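Putative citrate lyase, alfa subunit (PDB 2HJ0) is a putative alpha subunit of citrate lyase, a CitF-family protein found as a pair of chains, each built around two large mixed beta-sheets. Local coordinates at residues E272-Q277 with D298-N303. Residues are numbered along the deposited sequence; the frame is centred on the assembly and turned at random.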
# COMPACT_ATOMS: atom_id res chain seq x y z
N GLU A 272 0.80 26.61 17.84
CA GLU A 272 -0.15 25.51 17.82
C GLU A 272 -0.05 24.70 16.51
O GLU A 272 0.05 25.28 15.44
CB GLU A 272 -1.56 26.06 17.99
CG GLU A 272 -2.63 25.01 18.10
CD GLU A 272 -2.43 24.12 19.30
OE1 GLU A 272 -1.82 24.57 20.28
OE2 GLU A 272 -2.90 22.97 19.26
N GLY A 273 -0.06 23.37 16.63
CA GLY A 273 0.01 22.49 15.47
C GLY A 273 1.32 22.41 14.69
O GLY A 273 1.31 22.25 13.47
N PHE A 274 2.44 22.51 15.38
CA PHE A 274 3.76 22.46 14.74
C PHE A 274 4.27 21.03 14.80
O PHE A 274 3.92 20.29 15.71
CB PHE A 274 4.72 23.41 15.46
CG PHE A 274 5.28 22.85 16.73
CD1 PHE A 274 6.51 22.18 16.73
CD2 PHE A 274 4.57 22.92 17.92
CE1 PHE A 274 7.01 21.60 17.89
CE2 PHE A 274 5.06 22.33 19.10
CZ PHE A 274 6.29 21.67 19.08
N SER A 275 5.09 20.64 13.82
CA SER A 275 5.63 19.28 13.78
C SER A 275 7.10 19.26 14.16
O SER A 275 7.77 20.29 14.10
CB SER A 275 5.47 18.70 12.37
OG SER A 275 6.08 19.53 11.40
N PHE A 276 7.60 18.09 14.53
CA PHE A 276 8.99 17.99 14.91
C PHE A 276 9.49 16.55 14.98
O PHE A 276 8.70 15.59 15.05
CB PHE A 276 9.22 18.64 16.27
CG PHE A 276 8.57 17.91 17.40
CD1 PHE A 276 7.21 18.06 17.65
CD2 PHE A 276 9.29 17.01 18.16
CE1 PHE A 276 6.59 17.32 18.64
CE2 PHE A 276 8.66 16.27 19.16
CZ PHE A 276 7.31 16.42 19.40
N GLN A 277 10.80 16.41 14.98
CA GLN A 277 11.45 15.12 15.10
C GLN A 277 12.67 15.31 16.00
O GLN A 277 13.46 16.22 15.79
CB GLN A 277 11.87 14.59 13.73
CG GLN A 277 12.53 13.23 13.79
CD GLN A 277 13.14 12.80 12.48
OE1 GLN A 277 12.45 12.46 11.52
NE2 GLN A 277 14.46 12.83 12.43
N ASP A 298 2.82 26.99 28.00
CA ASP A 298 1.95 27.58 26.99
C ASP A 298 0.89 26.50 26.80
O ASP A 298 0.98 25.45 27.43
CB ASP A 298 2.72 27.81 25.68
CG ASP A 298 4.00 28.60 25.87
OD1 ASP A 298 3.94 29.71 26.45
OD2 ASP A 298 5.08 28.13 25.45
N ASP A 299 -0.11 26.73 25.98
CA ASP A 299 -1.10 25.67 25.82
C ASP A 299 -1.02 25.13 24.41
O ASP A 299 -1.97 24.52 23.91
CB ASP A 299 -2.49 26.21 26.13
CG ASP A 299 -3.49 25.10 26.44
OD1 ASP A 299 -3.12 24.18 27.20
OD2 ASP A 299 -4.63 25.16 25.92
N ILE A 300 0.14 25.34 23.79
CA ILE A 300 0.37 24.90 22.42
C ILE A 300 0.47 23.38 22.32
O ILE A 300 0.98 22.70 23.21
CB ILE A 300 1.65 25.54 21.80
CG1 ILE A 300 2.90 24.95 22.43
CG2 ILE A 300 1.62 27.05 21.96
CD1 ILE A 300 3.40 23.72 21.72
N LYS A 301 -0.03 22.85 21.21
CA LYS A 301 -0.02 21.43 20.96
C LYS A 301 0.53 21.15 19.56
O LYS A 301 0.15 21.80 18.59
CB LYS A 301 -1.43 20.87 21.10
CG LYS A 301 -1.49 19.43 21.51
CD LYS A 301 -2.89 18.84 21.33
CE LYS A 301 -3.28 18.75 19.86
NZ LYS A 301 -4.47 17.89 19.61
N ALA A 302 1.42 20.17 19.47
CA ALA A 302 2.02 19.80 18.19
C ALA A 302 1.09 18.85 17.43
O ALA A 302 0.41 18.03 18.05
CB ALA A 302 3.36 19.12 18.44
N ASN A 303 1.06 18.97 16.11
CA ASN A 303 0.21 18.10 15.28
C ASN A 303 0.75 16.67 15.16
O ASN A 303 -0.01 15.71 15.19
CB ASN A 303 0.03 18.69 13.88
CG ASN A 303 1.35 18.89 13.14
OD1 ASN A 303 1.37 19.25 11.97
ND2 ASN A 303 2.46 18.65 13.84
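Gly273 and Lys301 meet through their backbones: Gly273 N donates to Lys301 O at 2.5 Å, with an N-H...O angle of 153°; the length is shorter than usual, but at 2.70 Å resolution nothing should be read into it. Just beside this bond the Glu272 carboxylate takes the other polar backbone group of the same lysine, Lys301 N lying 2.7 Å from Glu272 OE1. That donor arrives from above the carboxylate plane, 42° out of it. The glutamate chain reaches it by setting CG anti to the backbone N (chi1 -175°) and then bending at chi2, which leaves OE2 against Lys301 CB at 3.2 Å. Lys301 is therefore gripped at both N and O by consecutive residues, while its amine leads away to a long, weak ion pair with Asp323. A third bond runs from Asn303 N to Phe274 O over 3.2 Å, its donor well out of the carbonyl plane. Asn303 ND2 lies against the same carbonyl, 3.1 Å from Phe274 C, at an angle too poor for a hydrogen bond to Phe274 O.

Next to these three hydrogen bonds the Ala302 methyl touches two phenylalanine rings. Its CB stands over one face of the Phe274 ring, 4.0 Å from the ring centroid, a CH-pi contact displaced toward the rim; the same methyl lies in the plane of the Phe276 ring, at its edge, 3.7 Å from CE1. Ile300 CD1 meets Phe274 at the edge instead, near CE2.

Met295 of helix 282-297 packs against Phe274, Ile300 and Ala302, and Met313 and Leu316 of helix 311-318 against Phe276. Ser275 OG bonds to Gln366 O and Asp368 N, while Tyr213 of the second subunit touches Asn303. The pairing thus lies where neighbouring parallel strands 275-277 and 302-305 begin, joined through helix 282-297 as a beta-alpha-beta unit.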